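Local coordinates for protein acetyltransferase, GNAT family (Bacillus anthracis str. Sterne, PDB 3FBU) that binds coenzyme A and probably transfers the acetyl group of acetyl-CoA to an amine of an acceptor substrate, at residues A[23-34]-A[87-95]. Sequence-based numbering, arbitrary orientation.
Sequences EYTSDSDVMKYI and GWVFNPKYF. With COA (coenzyme A), chain C.
Tyr24, in the last turn of helix 18-25, lies against the end of strand 83-90 and the Asn91-Pro92 turn that follows, and the pair illustrates how a GNAT fold closes one side of its coenzyme A cleft: strand 83-90, which in GNAT folds splays from its parallel neighbour, supplies the pantetheine bonds, while the helix and loop pack against the strand. The Tyr24 side chain can be followed outward. Tyr24 CB sits 3.8 Å from Asn91 CA and also meets Pro92 CD. A chi1 of 60° tucks the ring between the two backbone branches and lays it along the strand, one face against the Phe90-Asn91 peptide, whose Phe90 C stands 4.0 Å above the plane of the Tyr24 ring, nearer the ring's margin than its centre. CD2 touches Asn91 CB, Tyr24 CD1 approaches Val89 CG1 at 3.6 Å, and CE1 reaches Val89 O. At the tip, OH is hydrogen-bonded to His72 ND1 on the adjoining strand 68-79, so the buried phenol has a polar partner.

Val30 continues this apolar surface with both branches. CG1, anti to the backbone N (chi1 172°), meets Val89 CG1, whereas Val30 CG2 lies 3.4 Å from Pro92 CG, a tight approach for two carbons. Two Asx turns shape the backbones here: Asp27 OD1 accepts from Asp29 N, and Asn91 OD1 from Lys93 N.

Coenzyme A lies along the same strand. Trp88 O accepts from N4P, and Phe90 N donates to O9P, mimicking a neighbouring strand. From the loop, Val30 O comes within 3.2 Å of the coenzyme A carbon C6P.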
# COMPACT_ATOMS: atom_id res chain seq x y z
N GLU A 23 -10.05 -15.89 9.36
CA GLU A 23 -10.55 -14.70 8.69
C GLU A 23 -9.50 -14.12 7.73
O GLU A 23 -9.83 -13.57 6.68
CB GLU A 23 -10.98 -13.67 9.76
CG GLU A 23 -11.58 -12.40 9.21
CD GLU A 23 -12.03 -11.45 10.33
OE1 GLU A 23 -11.81 -11.80 11.52
OE2 GLU A 23 -12.59 -10.38 10.02
N TYR A 24 -8.21 -14.23 8.09
CA TYR A 24 -7.13 -13.74 7.22
C TYR A 24 -6.33 -14.84 6.51
O TYR A 24 -5.85 -14.62 5.41
CB TYR A 24 -6.22 -12.75 7.95
CG TYR A 24 -5.50 -13.25 9.20
CD1 TYR A 24 -4.24 -13.85 9.11
CD2 TYR A 24 -6.03 -13.02 10.47
CE1 TYR A 24 -3.56 -14.31 10.26
CE2 TYR A 24 -5.35 -13.44 11.63
CZ TYR A 24 -4.13 -14.08 11.53
OH TYR A 24 -3.48 -14.48 12.69
N THR A 25 -6.18 -16.02 7.10
CA THR A 25 -5.46 -17.08 6.42
C THR A 25 -6.21 -17.67 5.21
O THR A 25 -5.61 -18.31 4.36
CB THR A 25 -4.99 -18.20 7.37
OG1 THR A 25 -6.12 -18.77 8.04
CG2 THR A 25 -3.96 -17.67 8.37
N SER A 26 -7.52 -17.43 5.14
CA SER A 26 -8.33 -17.78 3.97
C SER A 26 -8.33 -16.69 2.89
O SER A 26 -8.96 -16.86 1.83
CB SER A 26 -9.77 -18.06 4.43
OG SER A 26 -10.38 -16.91 4.99
N ASP A 27 -7.69 -15.57 3.17
CA ASP A 27 -7.74 -14.40 2.29
C ASP A 27 -6.56 -14.45 1.34
O ASP A 27 -5.39 -14.51 1.76
CB ASP A 27 -7.73 -13.13 3.15
CG ASP A 27 -7.89 -11.84 2.35
OD1 ASP A 27 -7.39 -11.75 1.20
OD2 ASP A 27 -8.48 -10.88 2.90
N SER A 28 -6.83 -14.45 0.04
CA SER A 28 -5.77 -14.73 -0.93
C SER A 28 -4.85 -13.53 -1.12
O SER A 28 -3.69 -13.72 -1.46
CB SER A 28 -6.34 -15.28 -2.27
OG SER A 28 -7.12 -14.32 -2.95
N ASP A 29 -5.33 -12.32 -0.86
CA ASP A 29 -4.46 -11.17 -0.84
C ASP A 29 -3.51 -11.24 0.36
O ASP A 29 -2.32 -10.98 0.21
CB ASP A 29 -5.26 -9.87 -0.80
CG ASP A 29 -5.96 -9.58 -2.12
OD1 ASP A 29 -5.44 -10.01 -3.19
OD2 ASP A 29 -7.04 -8.93 -2.09
N VAL A 30 -4.02 -11.65 1.52
CA VAL A 30 -3.17 -11.80 2.71
C VAL A 30 -2.06 -12.82 2.50
O VAL A 30 -0.92 -12.59 2.89
CB VAL A 30 -3.98 -12.18 3.97
CG1 VAL A 30 -3.04 -12.53 5.15
CG2 VAL A 30 -4.95 -11.06 4.32
N MET A 31 -2.39 -13.95 1.88
CA MET A 31 -1.47 -15.09 1.79
C MET A 31 -0.69 -15.16 0.46
O MET A 31 -0.01 -16.14 0.19
CB MET A 31 -2.25 -16.40 2.05
CG MET A 31 -3.02 -16.39 3.39
SD MET A 31 -1.95 -16.41 4.87
CE MET A 31 -1.71 -18.15 5.11
N LYS A 32 -0.76 -14.09 -0.33
CA LYS A 32 -0.01 -13.95 -1.60
C LYS A 32 1.47 -14.34 -1.49
O LYS A 32 1.98 -15.08 -2.34
CB LYS A 32 -0.16 -12.50 -2.10
CG LYS A 32 0.90 -12.00 -3.08
CD LYS A 32 0.47 -12.15 -4.51
CE LYS A 32 1.49 -11.50 -5.46
NZ LYS A 32 1.21 -11.92 -6.86
N TYR A 33 2.15 -13.85 -0.46
CA TYR A 33 3.58 -14.13 -0.29
C TYR A 33 3.89 -15.23 0.67
O TYR A 33 5.01 -15.46 0.99
CB TYR A 33 4.35 -12.88 0.11
CG TYR A 33 4.27 -11.80 -0.87
CD1 TYR A 33 4.99 -11.85 -2.05
CD2 TYR A 33 3.48 -10.70 -0.65
CE1 TYR A 33 4.92 -10.85 -2.95
CE2 TYR A 33 3.42 -9.71 -1.55
CZ TYR A 33 4.12 -9.80 -2.70
OH TYR A 33 4.04 -8.81 -3.58
N ILE A 34 2.88 -15.88 1.17
CA ILE A 34 3.07 -16.94 2.10
C ILE A 34 3.18 -18.20 1.25
O ILE A 34 2.39 -18.40 0.37
CB ILE A 34 1.89 -17.12 3.04
CG1 ILE A 34 1.55 -15.86 3.85
CG2 ILE A 34 2.10 -18.24 3.94
CD1 ILE A 34 2.63 -15.09 4.32
N GLY A 87 8.50 -12.85 11.71
CA GLY A 87 7.57 -12.56 10.65
C GLY A 87 6.23 -12.21 11.25
O GLY A 87 6.08 -12.17 12.48
N TRP A 88 5.24 -12.03 10.38
CA TRP A 88 3.96 -11.44 10.80
C TRP A 88 2.93 -11.67 9.73
O TRP A 88 3.24 -11.55 8.56
CB TRP A 88 4.15 -9.93 11.03
CG TRP A 88 5.19 -9.32 10.15
CD1 TRP A 88 5.11 -9.02 8.82
CD2 TRP A 88 6.51 -8.96 10.56
NE1 TRP A 88 6.30 -8.48 8.37
CE2 TRP A 88 7.18 -8.43 9.42
CE3 TRP A 88 7.20 -9.04 11.76
CZ2 TRP A 88 8.50 -8.02 9.46
CZ3 TRP A 88 8.50 -8.62 11.81
CH2 TRP A 88 9.13 -8.10 10.68
N VAL A 89 1.69 -11.98 10.13
CA VAL A 89 0.55 -12.07 9.23
C VAL A 89 -0.65 -11.49 9.98
O VAL A 89 -0.97 -11.94 11.09
CB VAL A 89 0.23 -13.53 8.83
CG1 VAL A 89 -0.92 -13.56 7.79
CG2 VAL A 89 1.54 -14.31 8.32
N PHE A 90 -1.29 -10.48 9.38
CA PHE A 90 -2.32 -9.70 10.05
C PHE A 90 -3.59 -9.66 9.21
O PHE A 90 -3.57 -9.94 8.01
CB PHE A 90 -1.82 -8.28 10.38
CG PHE A 90 -1.03 -8.21 11.65
CD1 PHE A 90 0.22 -8.79 11.73
CD2 PHE A 90 -1.53 -7.59 12.76
CE1 PHE A 90 0.92 -8.76 12.88
CE2 PHE A 90 -0.82 -7.54 13.91
CZ PHE A 90 0.41 -8.12 13.98
N ASN A 91 -4.68 -9.37 9.90
CA ASN A 91 -5.99 -9.21 9.32
C ASN A 91 -6.07 -7.84 8.66
O ASN A 91 -5.84 -6.83 9.34
CB ASN A 91 -7.04 -9.34 10.44
CG ASN A 91 -8.47 -9.32 9.94
OD1 ASN A 91 -8.82 -8.59 9.01
ND2 ASN A 91 -9.33 -10.13 10.57
N PRO A 92 -6.40 -7.81 7.37
CA PRO A 92 -6.48 -6.55 6.61
C PRO A 92 -7.42 -5.51 7.21
O PRO A 92 -7.22 -4.32 6.98
CB PRO A 92 -7.00 -6.96 5.24
CG PRO A 92 -6.98 -8.42 5.17
CD PRO A 92 -6.71 -9.00 6.54
N LYS A 93 -8.42 -5.93 7.98
CA LYS A 93 -9.26 -4.95 8.69
C LYS A 93 -8.45 -4.05 9.59
O LYS A 93 -8.89 -2.94 9.93
CB LYS A 93 -10.32 -5.61 9.55
CG LYS A 93 -11.35 -6.33 8.76
CD LYS A 93 -12.24 -7.12 9.69
CE LYS A 93 -13.21 -7.99 8.92
NZ LYS A 93 -14.06 -7.20 7.98
N TYR A 94 -7.27 -4.52 10.00
CA TYR A 94 -6.48 -3.78 10.99
C TYR A 94 -5.13 -3.28 10.47
O TYR A 94 -4.30 -2.84 11.25
CB TYR A 94 -6.31 -4.65 12.24
CG TYR A 94 -7.65 -5.06 12.80
CD1 TYR A 94 -8.34 -4.21 13.67
CD2 TYR A 94 -8.25 -6.26 12.43
CE1 TYR A 94 -9.59 -4.56 14.17
CE2 TYR A 94 -9.51 -6.61 12.93
CZ TYR A 94 -10.16 -5.75 13.79
OH TYR A 94 -11.40 -6.09 14.29
N PHE A 95 -4.94 -3.29 9.16
CA PHE A 95 -3.71 -2.80 8.55
C PHE A 95 -3.51 -1.29 8.74
O PHE A 95 -4.47 -0.52 8.93
CB PHE A 95 -3.71 -3.05 7.03
CG PHE A 95 -3.48 -4.48 6.62
CD1 PHE A 95 -3.16 -5.48 7.54
CD2 PHE A 95 -3.56 -4.83 5.27
CE1 PHE A 95 -2.94 -6.78 7.11
CE2 PHE A 95 -3.33 -6.14 4.86
CZ PHE A 95 -3.03 -7.12 5.79
N1A COA C . 3.23 0.92 -0.18
C2A COA C . 4.13 1.55 0.63
N3A COA C . 4.00 1.48 2.00
C4A COA C . 2.96 0.77 2.52
C5A COA C . 2.04 0.13 1.72
C6A COA C . 2.18 0.19 0.33
N6A COA C . 1.33 -0.44 -0.48
N7A COA C . 1.15 -0.47 2.52
C8A COA C . 1.47 -0.22 3.80
N9A COA C . 2.59 0.56 3.82
C1B COA C . 3.41 0.98 4.96
C2B COA C . 2.63 1.76 6.01
O2B COA C . 2.51 3.14 5.68
C3B COA C . 3.50 1.50 7.22
O3B COA C . 4.61 2.39 7.24
P3B COA C . 4.62 3.81 8.01
O7A COA C . 6.01 4.35 8.11
O8A COA C . 3.71 4.74 7.24
O9A COA C . 4.06 3.55 9.39
C4B COA C . 4.00 0.07 7.01
O4B COA C . 3.93 -0.17 5.63
C5B COA C . 3.13 -0.97 7.72
O5B COA C . 3.35 -0.82 9.11
P1A COA C . 2.29 -1.39 10.17
O1A COA C . 1.08 -0.48 10.19
O2A COA C . 2.95 -1.54 11.48
O3A COA C . 1.97 -2.84 9.55
P2A COA C . 0.53 -3.56 9.49
O4A COA C . -0.06 -3.60 10.88
O5A COA C . -0.33 -2.86 8.43
O6A COA C . 0.96 -5.03 8.98
CBP COA C . 1.84 -6.65 7.46
CCP COA C . 1.98 -5.23 8.01
CDP COA C . 1.85 -7.57 8.70
CEP COA C . 3.05 -6.83 6.55
CAP COA C . 0.51 -6.78 6.66
OAP COA C . 0.53 -5.99 5.49
C9P COA C . 0.24 -8.18 6.22
O9P COA C . -0.27 -9.10 7.10
N8P COA C . 0.57 -8.57 4.98
C7P COA C . 0.16 -9.87 4.45
C6P COA C . 0.97 -11.02 5.00
C5P COA C . 2.45 -10.89 4.65
O5P COA C . 2.85 -10.71 3.48
N4P COA C . 3.28 -11.02 5.66
C3P COA C . 4.72 -10.79 5.51
C2P COA C . 5.49 -11.97 4.94
S1P COA C . 7.28 -11.65 4.98